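PDB 6DHT: xyloglucan-specific endo-beta-1,4-glucanase BoGH9A from Bacteroides ovatus, which hydrolyses internal beta-1,4-glucosidic bonds in the backbone of xyloglucan, releasing xyloglucan oligosaccharides. Local coordinates for residues S278-A283 / Y350-K355; A299-Y304 / E356-E361; E217-L222 / P290-R295. All blocks are in the same frame, centred on the assembly; numbering follows the deposited sequence. Where two conformers were deposited one is given.

Contact 1: residues S278-A283 / Y350-K355. With EDO (1,2-ethanediol), chain I.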
loop_
_atom_site.group_PDB
_atom_site.type_symbol
_atom_site.label_atom_id
_atom_site.label_comp_id
_atom_site.label_asym_id
_atom_site.label_seq_id
_atom_site.Cartn_x
_atom_site.Cartn_y
_atom_site.Cartn_z
ATOM N N SER A 278 2.223 -16.581 -4.534
ATOM C CA SER A 278 2.845 -17.056 -3.300
ATOM C C SER A 278 3.479 -18.447 -3.442
ATOM O O SER A 278 4.487 -18.739 -2.798
ATOM C CB SER A 278 1.833 -17.049 -2.153
ATOM O OG SER A 278 1.337 -15.725 -1.958
ATOM N N SER A 279 2.862 -19.301 -4.253
ATOM C CA SER A 279 3.389 -20.640 -4.478
ATOM C C SER A 279 4.846 -20.558 -4.922
ATOM O O SER A 279 5.694 -21.299 -4.426
ATOM C CB SER A 279 2.556 -21.364 -5.527
ATOM O OG SER A 279 3.028 -22.693 -5.645
ATOM N N ARG A 280 5.148 -19.642 -5.841
ATOM C CA ARG A 280 6.516 -19.490 -6.325
ATOM C C ARG A 280 7.434 -18.936 -5.250
ATOM O O ARG A 280 8.567 -19.384 -5.068
ATOM C CB ARG A 280 6.569 -18.554 -7.539
ATOM C CG ARG A 280 5.706 -18.964 -8.692
ATOM C CD ARG A 280 6.006 -18.141 -9.954
ATOM N NE ARG A 280 5.924 -16.691 -9.776
ATOM C CZ ARG A 280 4.813 -15.967 -9.916
ATOM N NH1 ARG A 280 3.674 -16.557 -10.230
ATOM N NH2 ARG A 280 4.846 -14.649 -9.726
ATOM N N LEU A 281 6.957 -17.920 -4.532
ATOM C CA LEU A 281 7.830 -17.223 -3.602
ATOM C C LEU A 281 8.168 -18.027 -2.367
ATOM O O LEU A 281 9.183 -17.771 -1.733
ATOM C CB LEU A 281 7.222 -15.891 -3.165
ATOM C CG LEU A 281 6.850 -14.920 -4.290
ATOM C CD1 LEU A 281 6.341 -13.606 -3.676
ATOM C CD2 LEU A 281 7.912 -14.717 -5.307
ATOM N N PHE A 282 7.283 -18.949 -1.974
ATOM C CA PHE A 282 7.507 -19.732 -0.770
ATOM C C PHE A 282 8.133 -21.114 -1.081
ATOM O O PHE A 282 8.357 -21.893 -0.165
ATOM C CB PHE A 282 6.198 -19.887 0.010
ATOM C CG PHE A 282 5.811 -18.660 0.792
ATOM C CD1 PHE A 282 5.137 -17.613 0.178
ATOM C CD2 PHE A 282 6.103 -18.565 2.140
ATOM C CE1 PHE A 282 4.779 -16.479 0.899
ATOM C CE2 PHE A 282 5.733 -17.440 2.867
ATOM C CZ PHE A 282 5.066 -16.407 2.239
ATOM N N ALA A 283 8.430 -21.376 -2.346
ATOM C CA ALA A 283 9.045 -22.662 -2.755
ATOM C C ALA A 283 10.361 -22.942 -2.035
ATOM O O ALA A 283 10.649 -24.098 -1.695
ATOM C CB ALA A 283 9.267 -22.671 -4.245
ATOM N N TYR A 350 -0.198 -18.766 -15.224
ATOM C CA TYR A 350 0.722 -19.067 -16.317
ATOM C C TYR A 350 2.174 -19.118 -15.832
ATOM O O TYR A 350 2.929 -20.036 -16.182
ATOM C CB TYR A 350 0.589 -18.051 -17.436
ATOM C CG TYR A 350 1.533 -18.254 -18.618
ATOM C CD1 TYR A 350 1.673 -19.504 -19.220
ATOM C CD2 TYR A 350 2.254 -17.195 -19.151
ATOM C CE1 TYR A 350 2.519 -19.690 -20.311
ATOM C CE2 TYR A 350 3.078 -17.369 -20.247
ATOM C CZ TYR A 350 3.213 -18.620 -20.818
ATOM O OH TYR A 350 4.043 -18.796 -21.909
ATOM N N PHE A 351 2.601 -18.134 -15.046
ATOM C CA PHE A 351 3.997 -18.121 -14.611
ATOM C C PHE A 351 4.310 -19.200 -13.583
ATOM O O PHE A 351 5.421 -19.721 -13.549
ATOM C CB PHE A 351 4.411 -16.721 -14.130
ATOM C CG PHE A 351 4.450 -15.716 -15.254
ATOM C CD1 PHE A 351 5.232 -15.956 -16.386
ATOM C CD2 PHE A 351 3.691 -14.569 -15.211
ATOM C CE1 PHE A 351 5.241 -15.072 -17.431
ATOM C CE2 PHE A 351 3.700 -13.670 -16.259
ATOM C CZ PHE A 351 4.485 -13.918 -17.370
ATOM N N SER A 352 3.322 -19.602 -12.794
ATOM C CA SER A 352 3.547 -20.674 -11.832
ATOM C C SER A 352 3.438 -22.101 -12.403
ATOM O O SER A 352 4.063 -23.000 -11.867
ATOM C CB SER A 352 2.588 -20.553 -10.664
ATOM O OG SER A 352 2.807 -19.306 -9.996
ATOM N N THR A 353 2.658 -22.287 -13.466
ATOM C CA THR A 353 2.429 -23.634 -14.009
ATOM C C THR A 353 3.021 -23.828 -15.392
ATOM O O THR A 353 3.253 -24.968 -15.805
ATOM C CB THR A 353 0.923 -23.987 -14.113
ATOM O OG1 THR A 353 0.301 -23.244 -15.168
ATOM C CG2 THR A 353 0.205 -23.768 -12.791
ATOM N N GLY A 354 3.215 -22.743 -16.130
ATOM C CA GLY A 354 3.686 -22.831 -17.500
ATOM C C GLY A 354 2.615 -23.206 -18.502
ATOM O O GLY A 354 2.897 -23.266 -19.702
ATOM N N LYS A 355 1.392 -23.432 -18.038
ATOM C CA LYS A 355 0.330 -23.937 -18.921
ATOM C C LYS A 355 -0.249 -22.902 -19.884
ATOM O O LYS A 355 -0.697 -21.813 -19.494
ATOM C CB LYS A 355 -0.780 -24.614 -18.111
ATOM C CG LYS A 355 -0.316 -25.814 -17.349
ATOM C CD LYS A 355 -1.465 -26.507 -16.642
ATOM C CE LYS A 355 -1.029 -27.857 -16.094
ATOM N NZ LYS A 355 -2.117 -28.506 -15.327
HETATM C C1 EDO I . 10.960 -16.141 -5.729
HETATM O O1 EDO I . 10.153 -16.886 -6.656
HETATM C C2 EDO I . 11.614 -15.001 -6.496
HETATM O O2 EDO I . 10.678 -14.464 -7.442
#

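Contact 2: residues A299-Y304 / E356-E361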
loop_
_atom_site.group_PDB
_atom_site.type_symbol
_atom_site.label_atom_id
_atom_site.label_comp_id
_atom_site.label_asym_id
_atom_site.label_seq_id
_atom_site.Cartn_x
_atom_site.Cartn_y
_atom_site.Cartn_z
ATOM N N ALA A 299 -4.874 -24.753 -4.404
ATOM C CA ALA A 299 -5.983 -23.895 -4.021
ATOM C C ALA A 299 -6.283 -22.843 -5.077
ATOM O O ALA A 299 -7.439 -22.525 -5.365
ATOM C CB ALA A 299 -5.680 -23.217 -2.696
ATOM N N ALA A 300 -5.214 -22.277 -5.640
ATOM C CA ALA A 300 -5.356 -21.272 -6.685
ATOM C C ALA A 300 -6.093 -21.785 -7.912
ATOM O O ALA A 300 -6.965 -21.109 -8.446
ATOM C CB ALA A 300 -3.971 -20.764 -7.104
ATOM N N GLU A 301 -5.728 -22.993 -8.345
ATOM C CA GLU A 301 -6.313 -23.572 -9.549
ATOM C C GLU A 301 -7.794 -23.883 -9.312
ATOM O O GLU A 301 -8.631 -23.604 -10.163
ATOM C CB GLU A 301 -5.512 -24.806 -10.006
ATOM C CG GLU A 301 -4.082 -24.444 -10.454
ATOM C CD GLU A 301 -3.407 -25.486 -11.326
ATOM O OE1 GLU A 301 -2.609 -26.280 -10.792
ATOM O OE2 GLU A 301 -3.647 -25.479 -12.553
ATOM N N LYS A 302 -8.123 -24.341 -8.107
ATOM C CA LYS A 302 -9.521 -24.585 -7.760
ATOM C C LYS A 302 -10.319 -23.272 -7.697
ATOM O O LYS A 302 -11.465 -23.205 -8.123
ATOM C CB LYS A 302 -9.638 -25.330 -6.423
ATOM C CG LYS A 302 -9.280 -26.815 -6.481
ATOM C CD LYS A 302 -9.844 -27.588 -5.292
ATOM C CE LYS A 302 -11.374 -27.731 -5.375
ATOM N NZ LYS A 302 -11.952 -28.448 -4.199
ATOM N N ALA A 303 -9.721 -22.206 -7.169
ATOM C CA ALA A 303 -10.423 -20.934 -7.119
ATOM C C ALA A 303 -10.641 -20.342 -8.506
ATOM O O ALA A 303 -11.692 -19.787 -8.800
ATOM C CB ALA A 303 -9.653 -19.932 -6.244
ATOM N N TYR A 304 -9.633 -20.444 -9.368
ATOM C CA TYR A 304 -9.776 -19.929 -10.710
ATOM C C TYR A 304 -10.880 -20.701 -11.454
ATOM O O TYR A 304 -11.706 -20.102 -12.146
ATOM C CB TYR A 304 -8.427 -20.028 -11.438
ATOM C CG TYR A 304 -8.420 -19.369 -12.786
ATOM C CD1 TYR A 304 -8.755 -20.083 -13.927
ATOM C CD2 TYR A 304 -8.057 -18.036 -12.929
ATOM C CE1 TYR A 304 -8.762 -19.488 -15.157
ATOM C CE2 TYR A 304 -8.058 -17.429 -14.164
ATOM C CZ TYR A 304 -8.407 -18.166 -15.277
ATOM O OH TYR A 304 -8.413 -17.571 -16.511
ATOM N N GLU A 356 -0.232 -23.248 -21.164
ATOM C CA GLU A 356 -0.698 -22.366 -22.221
ATOM C C GLU A 356 -2.173 -21.998 -22.063
ATOM O O GLU A 356 -2.623 -20.938 -22.493
ATOM C CB GLU A 356 -0.420 -22.999 -23.598
ATOM C CG GLU A 356 1.059 -23.271 -23.841
ATOM C CD GLU A 356 1.341 -24.023 -25.142
ATOM O OE1 GLU A 356 0.385 -24.419 -25.844
ATOM O OE2 GLU A 356 2.532 -24.211 -25.465
ATOM N N ILE A 357 -2.939 -22.873 -21.425
ATOM C CA ILE A 357 -4.351 -22.616 -21.248
ATOM C C ILE A 357 -4.564 -21.355 -20.390
ATOM O O ILE A 357 -5.493 -20.582 -20.627
ATOM C CB ILE A 357 -5.064 -23.857 -20.663
ATOM C CG1 ILE A 357 -6.570 -23.711 -20.773
ATOM C CG2 ILE A 357 -4.630 -24.134 -19.223
ATOM C CD1 ILE A 357 -7.293 -25.040 -20.598
ATOM N N TYR A 358 -3.679 -21.130 -19.419
ATOM C CA TYR A 358 -3.733 -19.899 -18.627
ATOM C C TYR A 358 -3.232 -18.670 -19.396
ATOM O O TYR A 358 -3.818 -17.602 -19.298
ATOM C CB TYR A 358 -2.942 -20.069 -17.329
ATOM C CG TYR A 358 -3.562 -21.012 -16.342
ATOM C CD1 TYR A 358 -4.859 -20.805 -15.901
ATOM C CD2 TYR A 358 -2.859 -22.084 -15.830
ATOM C CE1 TYR A 358 -5.451 -21.646 -14.997
ATOM C CE2 TYR A 358 -3.448 -22.946 -14.916
ATOM C CZ TYR A 358 -4.746 -22.713 -14.503
ATOM O OH TYR A 358 -5.338 -23.555 -13.589
ATOM N N ARG A 359 -2.153 -18.834 -20.160
ATOM C CA ARG A 359 -1.650 -17.768 -21.011
ATOM C C ARG A 359 -2.740 -17.196 -21.913
ATOM O O ARG A 359 -2.882 -15.987 -22.053
ATOM C CB ARG A 359 -0.485 -18.262 -21.872
ATOM C CG ARG A 359 0.054 -17.188 -22.814
ATOM C CD ARG A 359 0.914 -17.760 -23.902
ATOM N NE ARG A 359 1.689 -16.702 -24.549
ATOM C CZ ARG A 359 1.231 -15.880 -25.492
ATOM N NH1 ARG A 359 -0.008 -15.979 -25.932
ATOM N NH2 ARG A 359 2.024 -14.945 -26.006
ATOM N N GLU A 360 -3.511 -18.073 -22.550
ATOM C CA GLU A 360 -4.524 -17.617 -23.480
ATOM C C GLU A 360 -5.559 -16.772 -22.766
ATOM O O GLU A 360 -6.033 -15.794 -23.321
ATOM C CB GLU A 360 -5.179 -18.823 -24.175
ATOM C CG GLU A 360 -6.428 -18.527 -25.003
ATOM C CD GLU A 360 -6.171 -17.620 -26.195
ATOM O OE1 GLU A 360 -5.001 -17.456 -26.594
ATOM O OE2 GLU A 360 -7.151 -17.067 -26.740
ATOM N N GLU A 361 -5.892 -17.139 -21.532
ATOM C CA GLU A 361 -6.831 -16.334 -20.747
ATOM C C GLU A 361 -6.258 -14.951 -20.435
ATOM O O GLU A 361 -6.969 -13.958 -20.519
ATOM C CB GLU A 361 -7.227 -17.063 -19.464
ATOM C CG GLU A 361 -7.901 -18.438 -19.679
ATOM C CD GLU A 361 -9.140 -18.376 -20.570
ATOM O OE1 GLU A 361 -10.124 -17.713 -20.175
ATOM O OE2 GLU A 361 -9.125 -18.989 -21.664
HETATM O O HOH W 1 -7.902 -23.681 -12.801
#

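Contact 3: residues E217-L222 / P290-R295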
loop_
_atom_site.group_PDB
_atom_site.type_symbol
_atom_site.label_atom_id
_atom_site.label_comp_id
_atom_site.label_asym_id
_atom_site.label_seq_id
_atom_site.Cartn_x
_atom_site.Cartn_y
_atom_site.Cartn_z
ATOM N N GLU A 217 5.242 -12.053 7.221
ATOM C CA GLU A 217 4.068 -11.235 7.451
ATOM C C GLU A 217 2.943 -11.577 6.473
ATOM O O GLU A 217 1.793 -11.757 6.888
ATOM C CB GLU A 217 4.397 -9.739 7.392
ATOM C CG GLU A 217 3.254 -8.856 7.927
ATOM C CD GLU A 217 2.941 -9.158 9.390
ATOM O OE1 GLU A 217 3.884 -9.128 10.217
ATOM O OE2 GLU A 217 1.762 -9.478 9.705
ATOM N N MET A 218 3.276 -11.694 5.188
ATOM C CA MET A 218 2.275 -12.052 4.221
ATOM C C MET A 218 1.638 -13.366 4.610
ATOM O O MET A 218 0.429 -13.517 4.491
ATOM C CB MET A 218 2.842 -12.150 2.797
ATOM C CG MET A 218 3.605 -10.923 2.279
ATOM S SD MET A 218 2.669 -9.385 2.237
ATOM C CE MET A 218 3.223 -8.618 3.749
ATOM N N GLN A 219 2.456 -14.329 5.037
ATOM C CA GLN A 219 1.924 -15.662 5.317
ATOM C C GLN A 219 0.900 -15.634 6.431
ATOM O O GLN A 219 -0.035 -16.443 6.435
ATOM C CB GLN A 219 3.059 -16.627 5.665
ATOM C CG GLN A 219 2.928 -18.003 4.988
ATOM C CD GLN A 219 1.844 -18.916 5.576
ATOM O OE1 GLN A 219 1.699 -19.055 6.799
ATOM N NE2 GLN A 219 1.072 -19.536 4.695
ATOM N N PHE A 220 1.048 -14.693 7.359
ATOM C CA PHE A 220 0.091 -14.605 8.457
ATOM C C PHE A 220 -1.316 -14.395 7.917
ATOM O O PHE A 220 -2.297 -14.904 8.476
ATOM C CB PHE A 220 0.422 -13.494 9.434
ATOM C CG PHE A 220 -0.335 -13.630 10.711
ATOM C CD1 PHE A 220 0.135 -14.462 11.714
ATOM C CD2 PHE A 220 -1.555 -13.003 10.881
ATOM C CE1 PHE A 220 -0.580 -14.618 12.900
ATOM C CE2 PHE A 220 -2.274 -13.163 12.076
ATOM C CZ PHE A 220 -1.784 -13.991 13.068
ATOM N N ASN A 221 -1.432 -13.620 6.842
ATOM C CA ASN A 221 -2.707 -13.413 6.193
ATOM C C ASN A 221 -3.011 -14.512 5.159
ATOM O O ASN A 221 -4.146 -14.927 5.051
ATOM C CB ASN A 221 -2.817 -12.021 5.568
ATOM C CG ASN A 221 -4.255 -11.648 5.245
ATOM O OD1 ASN A 221 -4.993 -11.242 6.137
ATOM N ND2 ASN A 221 -4.674 -11.803 3.994
ATOM N N LEU A 222 -2.028 -14.956 4.373
ATOM C CA LEU A 222 -2.255 -16.061 3.433
ATOM C C LEU A 222 -2.841 -17.296 4.121
ATOM O O LEU A 222 -3.722 -17.970 3.563
ATOM C CB LEU A 222 -0.961 -16.447 2.731
ATOM C CG LEU A 222 -0.435 -15.387 1.739
ATOM C CD1 LEU A 222 1.059 -15.609 1.386
ATOM C CD2 LEU A 222 -1.318 -15.294 0.479
ATOM N N PRO A 290 6.271 -25.593 5.672
ATOM C CA PRO A 290 6.213 -26.885 4.979
ATOM C C PRO A 290 4.879 -27.119 4.290
ATOM O O PRO A 290 3.827 -26.966 4.908
ATOM C CB PRO A 290 6.427 -27.896 6.113
ATOM C CG PRO A 290 6.097 -27.171 7.362
ATOM C CD PRO A 290 6.508 -25.750 7.116
ATOM N N GLY A 291 4.928 -27.447 3.008
ATOM C CA GLY A 291 3.735 -27.767 2.262
ATOM C C GLY A 291 2.951 -26.598 1.710
ATOM O O GLY A 291 2.022 -26.791 0.931
ATOM N N PHE A 292 3.304 -25.370 2.080
ATOM C CA PHE A 292 2.459 -24.253 1.669
ATOM C C PHE A 292 2.494 -23.995 0.155
ATOM O O PHE A 292 1.467 -23.758 -0.474
ATOM C CB PHE A 292 2.819 -22.991 2.456
ATOM C CG PHE A 292 2.099 -21.762 1.985
ATOM C CD1 PHE A 292 0.720 -21.688 1.995
ATOM C CD2 PHE A 292 2.820 -20.680 1.524
ATOM C CE1 PHE A 292 0.077 -20.573 1.531
ATOM C CE2 PHE A 292 2.175 -19.538 1.085
ATOM C CZ PHE A 292 0.819 -19.487 1.080
ATOM N N SER A 293 3.681 -24.012 -0.435
ATOM C CA SER A 293 3.795 -23.747 -1.862
ATOM C C SER A 293 2.860 -24.644 -2.663
ATOM O O SER A 293 2.104 -24.167 -3.498
ATOM C CB SER A 293 5.233 -23.925 -2.343
ATOM O OG SER A 293 5.299 -23.797 -3.752
ATOM N N LYS A 294 2.913 -25.953 -2.397
ATOM C CA LYS A 294 2.043 -26.908 -3.075
ATOM C C LYS A 294 0.566 -26.671 -2.795
ATOM O O LYS A 294 -0.264 -26.646 -3.699
ATOM C CB LYS A 294 2.433 -28.321 -2.638
ATOM C CG LYS A 294 1.684 -29.433 -3.348
ATOM C CD LYS A 294 1.979 -30.782 -2.695
ATOM C CE LYS A 294 1.315 -31.917 -3.445
ATOM N NZ LYS A 294 1.983 -32.161 -4.755
ATOM N N ARG A 295 0.234 -26.478 -1.531
ATOM C CA ARG A 295 -1.149 -26.208 -1.156
ATOM C C ARG A 295 -1.700 -24.941 -1.818
ATOM O O ARG A 295 -2.836 -24.906 -2.275
ATOM C CB ARG A 295 -1.246 -26.102 0.366
ATOM C CG ARG A 295 -2.622 -25.838 0.864
ATOM C CD ARG A 295 -2.688 -25.856 2.375
ATOM N NE ARG A 295 -4.064 -25.627 2.818
ATOM C CZ ARG A 295 -4.415 -25.257 4.045
ATOM N NH1 ARG A 295 -3.485 -25.047 4.978
ATOM N NH2 ARG A 295 -5.700 -25.075 4.322
#

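Contact 1: residues S278-A283 / Y350-K355
Ser-352 OG accepts a hydrogen bond from Arg-280 NH1 across the contact, and it has two carbonyl oxygens, Ala-276 O and Glu-348 O, one from each of the two helices, to share its single proton. The Arg-280 NH1 to Ser-352 OG distance is 2.9 Å, with an N-H...O angle of 150°. The hydroxyl is tilted only 15° out of the guanidinium plane, so it meets the edge of that group. A small polar residue suits this place, because the CA atoms of Arg-280 and Ser-352 are only 6.4 Å apart. The arginine uses its aliphatic stem as well: CG lies 3.2 Å from Ser-352 OG, and the chain then bends at chi3 (-54°), which turns the charged end back past the hydroxyl.

In family 9 glycosidases the catalytic domain is an (alpha/alpha)6 barrel, and this surface contact joins the C-terminal ends of two of its helices, 265-281 and 339-353. Phe-351 CB sits 3.9 Å above one face of the guanidinium, toward its rim, while the phenyl ring leads away to an edge-to-face pair with Trp-386 and a cation-pi contact with Arg-391. Arg-280 NH2 forms a salt bridge with Glu-348 and a hydrogen bond with Gln-191. Past Ser-352, the helix ends at Thr-353, and Gly-354 follows with a positive phi that suits glycine. A 1,2-ethanediol, probably from the crystallisation liquor, rests by Leu-281 CD2 and makes a weak bond to Arg-280 O.

Contact 2: residues A299-Y304 / E356-E361
The polar part of this contact centres on the hydroxyl of Tyr-358, which donates to Glu-301 OE2 with an OH to OE2 distance of 2.8 Å. Glu-301 receives it on the anti lone pair, away from its other carboxylate oxygen, and the carboxylate plane is turned 60° from the ring of Tyr-358. The glutamate gets there because its chain runs extended beyond CG, so that its acid end comes nearer to helix 356-364 than its CB direction suggests. A water adds a second link: it donates to Tyr-358 OH and to the backbone oxygen of Glu-301, at 2.7 Å from each of these two atoms. Both the carboxylate oxygen and the water lie in the plane of the Tyr-358 ring, at its edge.

The aromatic part is a T-shaped pair. Tyr-358 turns its edge to one face of Tyr-304; the ring centroids are 5.4 Å apart and the planes stand at 85°. Tyr-358 CE1 comes to 3.8 Å from Tyr-304 CD1, and Leu-349 of helix 339-353 packs against both tyrosines.

Van der Waals contact closes the far end of Tyr-304: its OH lies 3.2 Å from Glu-361 CB, and Glu-361 CG sits at the ring's edge. Long aromatic side chains suit this interface, since the axes of the helical segments 299-304 and 356-361, in the catalytic domain of this family 9 glycosidase, stay 13.7 Å apart and run at 49°.

Chemically, Tyr-358 OH both donates and accepts, which would hold the hydroxyl's rotation, and the donated bond probably favours a charged Glu-301, whereas Tyr-304 OH, buried by the contact, has no polar partner in the model, a likely small cost.

Contact 3: residues E217-L222 / P290-R295
Gln-219 and Phe-292 are brought together by the bend of one chain and the reach of the other. The glutamine has an unusual chi1 of -136°, intermediate between staggered positions, and bends at chi2 (-74°), which swings its amide end toward helix 292-309. Phe-292 extends to meet it, with CG anti to the backbone N, and the two side chains come from opposite directions.

Gln-219 NE2 ends up 3.3 Å above the Phe-292 ring, over its centre, and it lies 3.5 Å from both CD1 and CE1 of that ring. The amide plane is steep to the ring, at 73°, so the nitrogen end is presented to the face instead of the amide lying flat on it. Such a placement is consistent with an N-H directed into the pi cloud, a modest electrostatic attraction that would help accommodate a buried amide.

Leu-222, about one helical turn further on, supplies purely apolar packing. Its CB and CD1 each touch Phe-292 CZ at 3.9 Å, and the two side chains cross at about a right angle. A branched aliphatic residue suits this spot, since Leu-222 also packs on Val-274 and Met-275 of helix 265-281, while Phe-292 makes an edge-to-face pair with Phe-282.

Gly-291, with positive phi, is the N-cap, and Phe-292 is the first residue of helix 292-309. Buried packing of this kind between helices 213-226 and 292-309 is in keeping with the (alpha/alpha)6 barrel of glycoside hydrolase family 9.

Following the chain from the N terminus, helix 213-226 comes first, and contact 3 closes the loop from it to the start of helix 292-309. Before that loop is complete, helix 265-281 opens contact 1, which closes only at 350-355; contacts 3 and 1 therefore cross. Contact 2 starts further along helix 292-309, after contact 3 has closed, and ends at 356-361, crossing contact 1. Contacts 3 and 2 are in series on that shared helix. Contact 1 touches both others: Ser-293 OG probably hydrogen-bonds to Ser-279 O, and Thr-353 packs on Tyr-358. Together they link five helices of the catalytic domain, all on the same side of the chain's centre.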